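Local coordinates for protein GMP reductase (PDB 6JIG) that probably catalyses the NADPH-dependent deamination of GMP to IMP and binds guanine nucleotides at a second, regulatory site formed by its CBS domains, at residues A[14-19]-A[357-362]; A[35-40]-A[368-373]; A[93-98]-A[212-217]; A[168-173]-A[189-194]. The protein carries 1 engineered substitution. All blocks are in the same frame, centred on the assembly; numbering follows the deposited sequence.

Contact 1 (A[14-19]-A[357-362]); sequences TYDDVL and SGDISK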
loop_
_atom_site.group_PDB
_atom_site.type_symbol
_atom_site.label_atom_id
_atom_site.label_comp_id
_atom_site.label_asym_id
_atom_site.label_seq_id
_atom_site.Cartn_x
_atom_site.Cartn_y
_atom_site.Cartn_z
ATOM N N THR A 14 -22.040 11.539 19.738
ATOM C CA THR A 14 -22.383 11.815 18.350
ATOM C C THR A 14 -23.199 10.655 17.781
ATOM O O THR A 14 -23.515 9.686 18.487
ATOM C CB THR A 14 -21.131 12.090 17.511
ATOM O OG1 THR A 14 -21.546 12.647 16.259
ATOM C CG2 THR A 14 -20.355 10.796 17.266
ATOM N N TYR A 15 -23.546 10.757 16.491
ATOM C CA TYR A 15 -24.428 9.753 15.888
ATOM C C TYR A 15 -23.823 8.360 15.984
ATOM O O TYR A 15 -24.522 7.397 16.320
ATOM C CB TYR A 15 -24.720 10.087 14.430
ATOM C CG TYR A 15 -25.420 11.417 14.269
ATOM C CD1 TYR A 15 -26.613 11.670 14.933
ATOM C CD2 TYR A 15 -24.878 12.423 13.479
ATOM C CE1 TYR A 15 -27.264 12.891 14.793
ATOM C CE2 TYR A 15 -25.532 13.663 13.333
ATOM C CZ TYR A 15 -26.718 13.875 13.998
ATOM O OH TYR A 15 -27.388 15.068 13.877
ATOM N N ASP A 16 -22.523 8.234 15.694
ATOM C CA ASP A 16 -21.870 6.927 15.752
ATOM C C ASP A 16 -21.778 6.351 17.162
ATOM O O ASP A 16 -21.336 5.200 17.308
ATOM C CB ASP A 16 -20.466 6.998 15.154
ATOM C CG ASP A 16 -20.472 6.900 13.651
ATOM O OD1 ASP A 16 -21.541 6.604 13.073
ATOM O OD2 ASP A 16 -19.407 7.127 13.043
ATOM N N ASP A 17 -22.164 7.099 18.197
ATOM C CA ASP A 17 -22.151 6.558 19.551
ATOM C C ASP A 17 -23.421 5.795 19.919
ATOM O O ASP A 17 -23.444 5.142 20.965
ATOM C CB ASP A 17 -21.953 7.672 20.588
ATOM C CG ASP A 17 -20.516 8.213 20.621
ATOM O OD1 ASP A 17 -19.570 7.402 20.751
ATOM O OD2 ASP A 17 -20.332 9.449 20.517
ATOM N N VAL A 18 -24.495 5.882 19.132
ATOM C CA VAL A 18 -25.769 5.320 19.569
ATOM C C VAL A 18 -26.441 4.539 18.444
ATOM O O VAL A 18 -26.123 4.689 17.261
ATOM C CB VAL A 18 -26.733 6.412 20.111
ATOM C CG1 VAL A 18 -26.112 7.121 21.322
ATOM C CG2 VAL A 18 -27.066 7.435 19.027
ATOM N N LEU A 19 -27.362 3.669 18.845
ATOM C CA LEU A 19 -28.330 3.060 17.937
ATOM C C LEU A 19 -29.725 3.339 18.455
ATOM O O LEU A 19 -29.912 3.549 19.652
ATOM C CB LEU A 19 -28.138 1.544 17.838
ATOM C CG LEU A 19 -26.788 1.091 17.315
ATOM C CD1 LEU A 19 -26.675 -0.408 17.580
ATOM C CD2 LEU A 19 -26.675 1.393 15.826
ATOM N N SER A 357 -28.507 7.557 5.844
ATOM C CA SER A 357 -29.898 7.730 6.239
ATOM C C SER A 357 -30.105 7.320 7.690
ATOM O O SER A 357 -30.948 7.905 8.381
ATOM C CB SER A 357 -30.832 6.936 5.313
ATOM O OG SER A 357 -30.507 5.551 5.273
ATOM N N GLY A 358 -29.319 6.348 8.178
ATOM C CA GLY A 358 -29.410 5.977 9.586
ATOM C C GLY A 358 -29.131 7.140 10.522
ATOM O O GLY A 358 -29.779 7.285 11.561
ATOM N N ASP A 359 -28.164 7.985 10.170
ATOM C CA ASP A 359 -27.890 9.171 10.981
ATOM C C ASP A 359 -29.068 10.140 10.978
ATOM O O ASP A 359 -29.343 10.811 11.986
ATOM C CB ASP A 359 -26.644 9.885 10.461
ATOM C CG ASP A 359 -25.399 9.037 10.543
ATOM O OD1 ASP A 359 -25.387 8.076 11.339
ATOM O OD2 ASP A 359 -24.430 9.343 9.807
ATOM N N ILE A 360 -29.764 10.236 9.854
ATOM C CA ILE A 360 -30.955 11.080 9.790
ATOM C C ILE A 360 -32.019 10.581 10.761
ATOM O O ILE A 360 -32.635 11.373 11.490
ATOM C CB ILE A 360 -31.478 11.139 8.342
ATOM C CG1 ILE A 360 -30.434 11.807 7.442
ATOM C CG2 ILE A 360 -32.825 11.886 8.294
ATOM C CD1 ILE A 360 -30.827 11.850 5.955
ATOM N N SER A 361 -32.256 9.260 10.794
ATOM C CA SER A 361 -33.189 8.716 11.781
ATOM C C SER A 361 -32.770 9.087 13.198
ATOM O O SER A 361 -33.614 9.423 14.036
ATOM C CB SER A 361 -33.298 7.192 11.660
ATOM O OG SER A 361 -33.609 6.762 10.337
ATOM N N LYS A 362 -31.472 9.004 13.499
ATOM C CA LYS A 362 -31.029 9.347 14.844
ATOM C C LYS A 362 -31.254 10.824 15.140
ATOM O O LYS A 362 -31.665 11.186 16.248
ATOM C CB LYS A 362 -29.546 8.992 15.021
ATOM C CG LYS A 362 -29.258 7.499 14.834
ATOM C CD LYS A 362 -27.731 7.192 14.909
ATOM C CE LYS A 362 -27.434 5.790 14.386
ATOM N NZ LYS A 362 -25.963 5.461 14.535
#
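The ring of Tyr-15 has the main-chain oxygen of Asp-359 over one face, 4.0 Å above the plane and displaced toward the rim, where CD1 and CE1 are its nearest atoms. Lys-362 CB meets the same ring obliquely, 4.0 Å from CD1. The carboxylate of Asp-359 keeps off the ring: its OD1 lies 3.7 Å from Tyr-15 CB, while OD2 accepts a bond from Arg-355 N, just ahead of helix 357-365. The tyrosine and lysine side chains run antiparallel, the ring reaching toward the helix as the lysine leaves it. The lysine, with CG anti to its carbonyl carbon (chi1 -61°), is extended all the way to its ammonium group and runs into the turn formed by residues 15-17 and the strand that follows. There NZ donates to Val-18 O at 2.8 Å, almost in line with that carbonyl (C=O...N angle 166°), and to Tyr-15 O at 3.0 Å. The second bond arrives well above the carbonyl plane, on the face opposite to the one used by Val-18 N, and thus Tyr-15 O is gripped from both faces. Val-18 CG2 lies alongside the lysine, 4.2 Å from Lys-362 CD. Helix 357-365 leads into the last strand of the TIM barrel; Leu-331 and Val-334 of helix 330-344 also pack on Tyr-15, whose side chain is about 8 Å from a bound GMP. Two carbonyl dipoles thus hold a buried ammonium group, and the carboxylates of Asp-16 and Asp-359, although just beyond direct contact with it, probably favour its charged form.

Contact 2 (A[35-40]-A[368-373]); sequences TTTRLS and ADTVML. With 5GP (guanosine-5'-monophosphate), chain B.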
loop_
_atom_site.group_PDB
_atom_site.type_symbol
_atom_site.label_atom_id
_atom_site.label_comp_id
_atom_site.label_asym_id
_atom_site.label_seq_id
_atom_site.Cartn_x
_atom_site.Cartn_y
_atom_site.Cartn_z
ATOM N N THR A 35 -43.739 11.713 6.742
ATOM C CA THR A 35 -42.514 12.432 7.092
ATOM C C THR A 35 -42.681 13.942 7.114
ATOM O O THR A 35 -41.673 14.653 7.165
ATOM C CB THR A 35 -41.368 12.079 6.139
ATOM O OG1 THR A 35 -41.731 12.419 4.793
ATOM C CG2 THR A 35 -41.005 10.593 6.238
ATOM N N THR A 36 -43.912 14.462 7.087
ATOM C CA THR A 36 -44.079 15.912 7.054
ATOM C C THR A 36 -43.602 16.555 8.359
ATOM O O THR A 36 -43.729 15.983 9.445
ATOM C CB THR A 36 -45.541 16.288 6.770
ATOM O OG1 THR A 36 -46.352 15.904 7.879
ATOM C CG2 THR A 36 -46.037 15.577 5.534
ATOM N N THR A 37 -43.026 17.747 8.249
ATOM C CA THR A 37 -42.327 18.347 9.378
ATOM C C THR A 37 -42.357 19.860 9.216
ATOM O O THR A 37 -42.919 20.387 8.252
ATOM C CB THR A 37 -40.887 17.815 9.476
ATOM O OG1 THR A 37 -40.337 18.166 10.752
ATOM C CG2 THR A 37 -40.012 18.427 8.385
ATOM N N ARG A 38 -41.745 20.560 10.169
ATOM C CA ARG A 38 -41.624 22.010 10.131
ATOM C C ARG A 38 -40.163 22.401 9.970
ATOM O O ARG A 38 -39.290 21.908 10.700
ATOM C CB ARG A 38 -42.199 22.648 11.394
ATOM C CG ARG A 38 -43.644 22.248 11.668
ATOM C CD ARG A 38 -44.334 23.222 12.605
ATOM N NE ARG A 38 -44.839 24.373 11.868
ATOM C CZ ARG A 38 -46.089 24.502 11.424
ATOM N NH1 ARG A 38 -46.993 23.550 11.647
ATOM N NH2 ARG A 38 -46.433 25.593 10.752
ATOM N N LEU A 39 -39.907 23.262 8.994
ATOM C CA LEU A 39 -38.609 23.903 8.880
ATOM C C LEU A 39 -38.457 25.002 9.920
ATOM O O LEU A 39 -37.394 25.147 10.541
ATOM C CB LEU A 39 -38.456 24.470 7.475
ATOM C CG LEU A 39 -37.210 25.313 7.262
ATOM C CD1 LEU A 39 -35.974 24.410 7.267
ATOM C CD2 LEU A 39 -37.321 26.090 5.960
ATOM N N SER A 40 -39.516 25.783 10.112
ATOM C CA SER A 40 -39.556 26.883 11.059
ATOM C C SER A 40 -41.008 27.036 11.500
ATOM O O SER A 40 -41.885 26.286 11.061
ATOM C CB SER A 40 -39.019 28.182 10.439
ATOM O OG SER A 40 -39.569 28.399 9.151
ATOM N N ALA A 368 -34.650 16.593 16.378
ATOM C CA ALA A 368 -34.597 17.544 15.264
ATOM C C ALA A 368 -35.849 17.450 14.403
ATOM O O ALA A 368 -36.396 16.369 14.198
ATOM C CB ALA A 368 -33.379 17.297 14.376
ATOM N N ASP A 369 -36.284 18.600 13.863
ATOM C CA ASP A 369 -37.385 18.588 12.900
ATOM C C ASP A 369 -36.924 18.389 11.468
ATOM O O ASP A 369 -37.663 17.799 10.664
ATOM C CB ASP A 369 -38.201 19.888 13.012
ATOM C CG ASP A 369 -38.727 20.084 14.408
ATOM O OD1 ASP A 369 -39.667 19.363 14.774
ATOM O OD2 ASP A 369 -38.120 20.860 15.176
ATOM N N THR A 370 -35.732 18.870 11.131
ATOM C CA THR A 370 -35.139 18.658 9.820
ATOM C C THR A 370 -33.653 18.369 9.996
ATOM O O THR A 370 -33.075 18.592 11.065
ATOM C CB THR A 370 -35.278 19.881 8.898
ATOM O OG1 THR A 370 -34.694 21.021 9.540
ATOM C CG2 THR A 370 -36.752 20.168 8.540
ATOM N N VAL A 371 -33.035 17.903 8.915
ATOM C CA VAL A 371 -31.580 17.773 8.837
ATOM C C VAL A 371 -31.086 18.617 7.670
ATOM O O VAL A 371 -31.787 18.793 6.667
ATOM C CB VAL A 371 -31.130 16.305 8.658
ATOM C CG1 VAL A 371 -31.525 15.456 9.880
ATOM C CG2 VAL A 371 -31.724 15.710 7.390
ATOM N N MET A 372 -29.874 19.149 7.808
ATOM C CA MET A 372 -29.214 19.870 6.729
ATOM C C MET A 372 -28.022 19.051 6.265
ATOM O O MET A 372 -27.208 18.624 7.090
ATOM C CB MET A 372 -28.763 21.261 7.172
ATOM C CG MET A 372 -27.981 21.982 6.086
ATOM S SD MET A 372 -27.601 23.692 6.474
ATOM C CE MET A 372 -29.062 24.514 5.807
ATOM N N LEU A 373 -27.915 18.845 4.955
ATOM C CA LEU A 373 -26.907 17.969 4.373
ATOM C C LEU A 373 -26.013 18.744 3.423
ATOM O O LEU A 373 -26.508 19.443 2.531
ATOM C CB LEU A 373 -27.549 16.819 3.607
ATOM C CG LEU A 373 -28.616 16.006 4.328
ATOM C CD1 LEU A 373 -29.119 14.929 3.386
ATOM C CD2 LEU A 373 -27.996 15.390 5.577
HETATM P P 5GP B . -21.866 17.957 6.128
HETATM O O1P 5GP B . -21.178 17.075 7.157
HETATM O O2P 5GP B . -21.035 18.196 4.883
HETATM O O3P 5GP B . -23.301 17.584 5.852
HETATM O "O5'" 5GP B . -21.983 19.339 6.918
HETATM C "C5'" 5GP B . -22.318 20.564 6.283
HETATM C "C4'" 5GP B . -22.361 21.695 7.290
HETATM O "O4'" 5GP B . -21.015 22.031 7.698
HETATM C "C3'" 5GP B . -22.913 23.024 6.790
HETATM O "O3'" 5GP B . -24.334 23.052 6.719
HETATM C "C2'" 5GP B . -22.305 24.038 7.775
HETATM O "O2'" 5GP B . -23.057 24.134 8.978
HETATM C "C1'" 5GP B . -20.975 23.375 8.139
HETATM N N9 5GP B . -19.826 24.027 7.502
HETATM C C8 5GP B . -19.645 24.271 6.195
HETATM N N7 5GP B . -18.432 24.866 6.045
HETATM C C5 5GP B . -17.868 24.960 7.274
HETATM C C6 5GP B . -16.660 25.455 7.747
HETATM O O6 5GP B . -15.833 25.929 6.941
HETATM N N1 5GP B . -16.399 25.412 9.064
HETATM C C2 5GP B . -17.280 24.900 9.935
HETATM N N2 5GP B . -16.988 24.866 11.255
HETATM N N3 5GP B . -18.462 24.396 9.508
HETATM C C4 5GP B . -18.757 24.427 8.187
HETATM O O HOH W 1 -41.892 18.498 12.892
HETATM O O HOH W 2 -36.615 22.573 11.172
#
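The Thr-37 side chain lies roughly perpendicular to that of Thr-370, their methyl groups meeting with CG2 of Thr-37 3.7 Å from CG2 of Thr-370. The hydroxyl of Thr-37 lies anti to its backbone N (chi1 -166°), which carries it to the main chain of Asp-369: OG1 donates to Asp-369 O at 2.7 Å, tilted 32° from the carbonyl plane. Asp-369 lays its CB against Arg-38 O at 3.3 Å, and its carboxylate turns to other partners, OD2 accepting from Cys-348 N and OD1 from Gln-467 NE2. One water donates to both Thr-37 OG1 and Asp-369 OD1, bridging the two side chains. A second water donates to Arg-38 O and Leu-39 O and accepts from Thr-370 OG1 at 3.0 Å, giving that buried hydroxyl a route to the opposing main chain. Leu-39 and Thr-370 both rest on Val-50. Leu-39 and Ser-40 face Val-43 in a classic beta bulge of the hairpin 37-45. This hairpin lies against the start of strand 370-373, the eighth strand of the TIM barrel; farther along it Met-372 SD comes within 3.3 Å of the ribose O3' of bound GMP, as befits the ligand site at the C-terminal ends of barrel strands.

Contact 3 (A[93-98]-A[212-217]); sequences RAQSFL and VVKLRK. With 5GP (guanosine-5'-monophosphate), chain C.
Lys-214 reaches from helix 209-216 to Gln-95 and passes at a slant across it. Its CB starts toward the 93-98 loop, and CG, anti to the carbonyl carbon (chi1 -74°), continues the chain outward. CD is the atom that rests on the Gln-95 amide, 3.8 Å from both OE1 and NE2. CE follows at 4.0 Å from OE1. The bend at the last torsion then takes NZ to within 3.7 Å of the O3' of bound GMP and 3.8 Å of Gln-95 OE1, approaches longer than hydrogen bonds. That amide oxygen accepts instead from Arg-68 NE, which probably fixes the rotation of the amide that the lysine crosses. Loop 93-98 leads from helix 81-93 of the barrel domain into the CBS part, to which helix 209-216 belongs, and this nucleotide occupies a site that also takes GTP, which Lys-214 helps to bind. On the guanine side Arg-93 presents its guanidinium edge in plane to the base: NE donates to N7 of the nucleotide at 3.1 Å and NH2 to its O6 at 3.1 Å, with N-H...acceptor angles of 164° and 158°, a paired grip that reads the purine's Hoogsteen edge. NH2 also donates to Ser-101 O. Farther along the loop, Phe-97 meets Leu-215: CD1 of the leucine lies 3.5 Å from CD1 of the ring, approaching it obliquely; Leu-179 backs the phenylalanine from helix 179-189.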
loop_
_atom_site.group_PDB
_atom_site.type_symbol
_atom_site.label_atom_id
_atom_site.label_comp_id
_atom_site.label_asym_id
_atom_site.label_seq_id
_atom_site.Cartn_x
_atom_site.Cartn_y
_atom_site.Cartn_z
ATOM N N ARG A 93 -38.862 30.982 -10.855
ATOM C CA ARG A 93 -39.293 30.907 -12.242
ATOM C C ARG A 93 -39.420 29.471 -12.743
ATOM O O ARG A 93 -39.987 29.254 -13.823
ATOM C CB ARG A 93 -38.304 31.722 -13.096
ATOM C CG ARG A 93 -38.866 32.319 -14.360
ATOM C CD ARG A 93 -39.716 33.555 -14.129
ATOM N NE ARG A 93 -40.460 33.868 -15.346
ATOM C CZ ARG A 93 -40.878 35.078 -15.699
ATOM N NH1 ARG A 93 -40.635 36.142 -14.939
ATOM N NH2 ARG A 93 -41.539 35.220 -16.831
ATOM N N ALA A 94 -38.965 28.483 -11.961
ATOM C CA ALA A 94 -38.965 27.102 -12.432
ATOM C C ALA A 94 -40.374 26.610 -12.752
ATOM O O ALA A 94 -40.574 25.863 -13.718
ATOM C CB ALA A 94 -38.317 26.194 -11.392
ATOM N N GLN A 95 -41.353 26.984 -11.932
ATOM C CA GLN A 95 -42.744 26.624 -12.166
ATOM C C GLN A 95 -43.626 27.590 -11.388
ATOM O O GLN A 95 -43.167 28.273 -10.474
ATOM C CB GLN A 95 -43.031 25.174 -11.756
ATOM C CG GLN A 95 -42.709 24.869 -10.306
ATOM C CD GLN A 95 -42.575 23.386 -10.068
ATOM O OE1 GLN A 95 -41.609 22.756 -10.525
ATOM N NE2 GLN A 95 -43.555 22.806 -9.387
ATOM N N SER A 96 -44.901 27.636 -11.764
ATOM C CA SER A 96 -45.847 28.544 -11.127
ATOM C C SER A 96 -47.253 28.079 -11.482
ATOM O O SER A 96 -47.432 27.154 -12.269
ATOM C CB SER A 96 -45.618 29.993 -11.577
ATOM O OG SER A 96 -46.309 30.898 -10.737
ATOM N N PHE A 97 -48.257 28.720 -10.893
ATOM C CA PHE A 97 -49.622 28.513 -11.381
ATOM C C PHE A 97 -49.912 29.624 -12.383
ATOM O O PHE A 97 -49.992 29.379 -13.590
ATOM C CB PHE A 97 -50.641 28.475 -10.243
ATOM C CG PHE A 97 -52.051 28.266 -10.729
ATOM C CD1 PHE A 97 -52.362 27.170 -11.516
ATOM C CD2 PHE A 97 -53.049 29.179 -10.434
ATOM C CE1 PHE A 97 -53.660 26.970 -11.998
ATOM C CE2 PHE A 97 -54.347 28.984 -10.906
ATOM C CZ PHE A 97 -54.646 27.872 -11.687
ATOM N N LEU A 98 -50.023 30.855 -11.899
ATOM C CA LEU A 98 -50.097 32.027 -12.766
ATOM C C LEU A 98 -48.680 32.547 -12.981
ATOM O O LEU A 98 -48.027 32.995 -12.032
ATOM C CB LEU A 98 -50.977 33.111 -12.149
ATOM C CG LEU A 98 -52.442 32.785 -11.848
ATOM C CD1 LEU A 98 -53.151 34.055 -11.384
ATOM C CD2 LEU A 98 -53.135 32.218 -13.056
ATOM N N VAL A 212 -49.987 22.905 -14.833
ATOM C CA VAL A 212 -51.240 22.289 -14.403
ATOM C C VAL A 212 -51.027 20.816 -14.096
ATOM O O VAL A 212 -51.493 20.303 -13.071
ATOM C CB VAL A 212 -52.329 22.493 -15.475
ATOM C CG1 VAL A 212 -53.539 21.623 -15.176
ATOM C CG2 VAL A 212 -52.723 23.969 -15.558
ATOM N N VAL A 213 -50.315 20.111 -14.976
ATOM C CA VAL A 213 -50.046 18.693 -14.741
ATOM C C VAL A 213 -49.314 18.498 -13.418
ATOM O O VAL A 213 -49.663 17.619 -12.622
ATOM C CB VAL A 213 -49.258 18.100 -15.923
ATOM C CG1 VAL A 213 -48.597 16.780 -15.533
ATOM C CG2 VAL A 213 -50.176 17.907 -17.109
ATOM N N LYS A 214 -48.299 19.322 -13.154
ATOM C CA LYS A 214 -47.559 19.209 -11.899
ATOM C C LYS A 214 -48.472 19.420 -10.693
ATOM O O LYS A 214 -48.396 18.677 -9.708
ATOM C CB LYS A 214 -46.407 20.214 -11.872
ATOM C CG LYS A 214 -45.221 19.852 -12.753
ATOM C CD LYS A 214 -44.164 20.950 -12.700
ATOM C CE LYS A 214 -42.985 20.652 -13.629
ATOM N NZ LYS A 214 -42.388 21.931 -14.137
ATOM N N LEU A 215 -49.326 20.449 -10.746
ATOM C CA LEU A 215 -50.201 20.752 -9.616
ATOM C C LEU A 215 -51.268 19.685 -9.423
ATOM O O LEU A 215 -51.751 19.482 -8.302
ATOM C CB LEU A 215 -50.845 22.121 -9.814
ATOM C CG LEU A 215 -49.825 23.247 -9.690
ATOM C CD1 LEU A 215 -50.330 24.525 -10.331
ATOM C CD2 LEU A 215 -49.477 23.466 -8.222
ATOM N N ARG A 216 -51.646 18.989 -10.491
ATOM C CA ARG A 216 -52.604 17.901 -10.363
ATOM C C ARG A 216 -51.975 16.618 -9.839
ATOM O O ARG A 216 -52.695 15.762 -9.318
ATOM C CB ARG A 216 -53.276 17.634 -11.712
ATOM C CG ARG A 216 -54.292 18.698 -12.104
ATOM C CD ARG A 216 -54.754 18.533 -13.545
ATOM N NE ARG A 216 -54.963 17.133 -13.914
ATOM C CZ ARG A 216 -56.124 16.493 -13.807
ATOM N NH1 ARG A 216 -57.190 17.125 -13.337
ATOM N NH2 ARG A 216 -56.223 15.224 -14.177
ATOM N N LYS A 217 -50.655 16.463 -9.956
ATOM C CA LYS A 217 -49.997 15.214 -9.601
ATOM C C LYS A 217 -49.767 15.138 -8.097
ATOM O O LYS A 217 -50.551 15.687 -7.313
ATOM C CB LYS A 217 -48.670 15.069 -10.357
HETATM P P 5GP C . -42.734 24.361 -21.235
HETATM O O1P 5GP C . -43.885 23.403 -21.434
HETATM O O2P 5GP C . -43.061 25.810 -21.530
HETATM O O3P 5GP C . -41.350 23.853 -21.592
HETATM O "O5'" 5GP C . -42.630 24.509 -19.662
HETATM C "C5'" 5GP C . -42.873 25.779 -19.105
HETATM C "C4'" 5GP C . -42.320 25.888 -17.721
HETATM O "O4'" 5GP C . -41.547 27.124 -17.656
HETATM C "C3'" 5GP C . -43.423 26.007 -16.673
HETATM O "O3'" 5GP C . -43.039 25.373 -15.453
HETATM C "C2'" 5GP C . -43.544 27.519 -16.499
HETATM O "O2'" 5GP C . -44.117 27.951 -15.286
HETATM C "C1'" 5GP C . -42.090 27.963 -16.659
HETATM N N9 5GP C . -41.986 29.359 -17.079
HETATM C C8 5GP C . -41.498 30.344 -16.309
HETATM N N7 5GP C . -41.602 31.515 -16.962
HETATM C C5 5GP C . -42.196 31.266 -18.155
HETATM C C6 5GP C . -42.553 32.084 -19.218
HETATM O O6 5GP C . -42.329 33.311 -19.163
HETATM N N1 5GP C . -43.137 31.545 -20.295
HETATM C C2 5GP C . -43.378 30.227 -20.369
HETATM N N2 5GP C . -43.975 29.739 -21.487
HETATM N N3 5GP C . -43.033 29.390 -19.342
HETATM C C4 5GP C . -42.443 29.900 -18.227
#

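Contact 4 (A[168-173]-A[189-194]); sequences KMVVST and GRTANV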
loop_
_atom_site.group_PDB
_atom_site.type_symbol
_atom_site.label_atom_id
_atom_site.label_comp_id
_atom_site.label_asym_id
_atom_site.label_seq_id
_atom_site.Cartn_x
_atom_site.Cartn_y
_atom_site.Cartn_z
ATOM N N LYS A 168 -57.334 32.297 -32.633
ATOM C CA LYS A 168 -57.299 30.843 -32.617
ATOM C C LYS A 168 -56.832 30.282 -31.272
ATOM O O LYS A 168 -56.680 29.063 -31.135
ATOM C CB LYS A 168 -56.397 30.330 -33.742
ATOM N N MET A 169 -56.609 31.138 -30.280
ATOM C CA MET A 169 -56.150 30.720 -28.964
ATOM C C MET A 169 -57.319 30.603 -27.989
ATOM O O MET A 169 -58.401 31.156 -28.206
ATOM C CB MET A 169 -55.117 31.710 -28.419
ATOM C CG MET A 169 -53.844 31.804 -29.244
ATOM S SD MET A 169 -52.677 32.989 -28.563
ATOM C CE MET A 169 -52.363 32.228 -26.967
ATOM N N VAL A 170 -57.084 29.865 -26.906
ATOM C CA VAL A 170 -57.982 29.847 -25.755
ATOM C C VAL A 170 -57.452 30.857 -24.747
ATOM O O VAL A 170 -56.324 30.723 -24.252
ATOM C CB VAL A 170 -58.082 28.441 -25.144
ATOM C CG1 VAL A 170 -58.977 28.442 -23.907
ATOM C CG2 VAL A 170 -58.608 27.463 -26.177
ATOM N N VAL A 171 -58.247 31.888 -24.469
ATOM C CA VAL A 171 -57.823 33.017 -23.655
ATOM C C VAL A 171 -58.863 33.245 -22.567
ATOM O O VAL A 171 -60.052 32.980 -22.757
ATOM C CB VAL A 171 -57.623 34.280 -24.520
ATOM C CG1 VAL A 171 -57.084 35.423 -23.697
ATOM C CG2 VAL A 171 -56.673 33.979 -25.680
ATOM N N SER A 172 -58.406 33.717 -21.408
ATOM C CA SER A 172 -59.291 33.935 -20.273
ATOM C C SER A 172 -59.093 35.357 -19.766
ATOM O O SER A 172 -58.055 35.978 -20.008
ATOM C CB SER A 172 -59.025 32.888 -19.168
ATOM O OG SER A 172 -59.774 33.122 -17.988
ATOM N N THR A 173 -60.123 35.889 -19.101
ATOM C CA THR A 173 -60.009 37.149 -18.382
ATOM C C THR A 173 -60.120 36.949 -16.876
ATOM O O THR A 173 -60.240 37.930 -16.136
ATOM C CB THR A 173 -61.072 38.162 -18.850
ATOM O OG1 THR A 173 -62.366 37.544 -18.832
ATOM C CG2 THR A 173 -60.769 38.658 -20.250
ATOM N N GLY A 189 -60.558 23.089 -24.829
ATOM C CA GLY A 189 -59.876 23.778 -25.918
ATOM C C GLY A 189 -58.787 22.967 -26.602
ATOM O O GLY A 189 -58.256 23.421 -27.623
ATOM N N ARG A 190 -58.454 21.791 -26.069
ATOM C CA ARG A 190 -57.350 20.958 -26.557
ATOM C C ARG A 190 -56.090 21.795 -26.794
ATOM O O ARG A 190 -55.466 21.744 -27.857
ATOM C CB ARG A 190 -57.761 20.185 -27.816
ATOM C CG ARG A 190 -58.944 19.224 -27.603
ATOM C CD ARG A 190 -58.996 18.109 -28.651
ATOM N N THR A 191 -55.707 22.568 -25.774
ATOM C CA THR A 191 -54.577 23.488 -25.860
ATOM C C THR A 191 -53.698 23.365 -24.615
ATOM O O THR A 191 -54.124 22.854 -23.576
ATOM C CB THR A 191 -55.057 24.933 -26.024
ATOM O OG1 THR A 191 -53.932 25.812 -26.128
ATOM C CG2 THR A 191 -55.907 25.343 -24.827
ATOM N N ALA A 192 -52.463 23.854 -24.724
ATOM C CA ALA A 192 -51.473 23.705 -23.663
ATOM C C ALA A 192 -51.091 25.027 -23.014
ATOM O O ALA A 192 -50.238 25.044 -22.116
ATOM C CB ALA A 192 -50.217 23.013 -24.205
ATOM N N ASN A 193 -51.693 26.129 -23.444
ATOM C CA ASN A 193 -51.383 27.449 -22.925
ATOM C C ASN A 193 -52.668 28.254 -22.870
ATOM O O ASN A 193 -53.389 28.342 -23.869
ATOM C CB ASN A 193 -50.355 28.169 -23.796
ATOM C CG ASN A 193 -48.968 27.580 -23.662
ATOM O OD1 ASN A 193 -48.320 27.744 -22.637
ATOM N ND2 ASN A 193 -48.502 26.896 -24.705
ATOM N N VAL A 194 -52.951 28.833 -21.710
ATOM C CA VAL A 194 -54.072 29.745 -21.537
ATOM C C VAL A 194 -53.531 31.055 -20.980
ATOM O O VAL A 194 -53.272 31.177 -19.780
ATOM C CB VAL A 194 -55.153 29.152 -20.615
ATOM C CG1 VAL A 194 -56.264 30.169 -20.374
ATOM C CG2 VAL A 194 -55.725 27.872 -21.216
HETATM O O HOH W 3 -54.622 28.857 -26.128
#
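Apolar contacts centre on Val-170, whose CG2 meets Thr-191 CG2 at 3.7 Å where the two side chains cross at a slant. The same methyl lies over the main chain of Gly-189, 3.9 Å from its CA, an approach that the missing side chain of the glycine permits. On its other branch, Val-170 CG1 faces Val-194 CG2 at 4.3 Å. Farther along, Ser-172 CB touches Val-194 CG1 at 4.1 Å, while the serine OG accepts from Asn-174 N, two residues on. Helix 179-189 connects the two segments within one CBS motif: segment 168-173 precedes the helix, and 189-194 turns out of it, with Arg-190 at positive phi, into strand 193-197. Polar links across the contact run through water. A single molecule accepts from Val-170 N at 2.8 Å and from Thr-191 OG1 at 3.1 Å, and donates to Asn-193 O at 2.6 Å, three bonds that tie the valine backbone to the turn. The threonine hydroxyl is brought to this water by lying anti to its backbone N (chi1 -179°), with CG2 left to face the valine. Main-chain bonds join Ser-172 to Pro-195 and Val-197, just past Val-194. The Asn-193 side chain comes within about 5 Å of bound GMP.

Contacts 1 and 2 belong to the barrel domain, each joining an N-terminal segment to the barrel's last helix or strand; contact 4 lies in the CBS part, inserted between the barrel's second and third strands, and contact 3 at its junction with the barrel domain. Contacts 1 and 2, with centres 16 Å apart, share the successive helix 357-365 and strand 370-373, and touch through Ile-360 and Val-371; their segments alternate along the chain. Contacts 3 and 4 are also 16 Å apart and sit beside the same regulatory nucleotide. In sequence contact 4 falls between the halves of contact 3, which in turn falls between those of contacts 1 and 2. Contacts 1 and 4, 53 Å apart, lie on opposite sides of the subunit's centre.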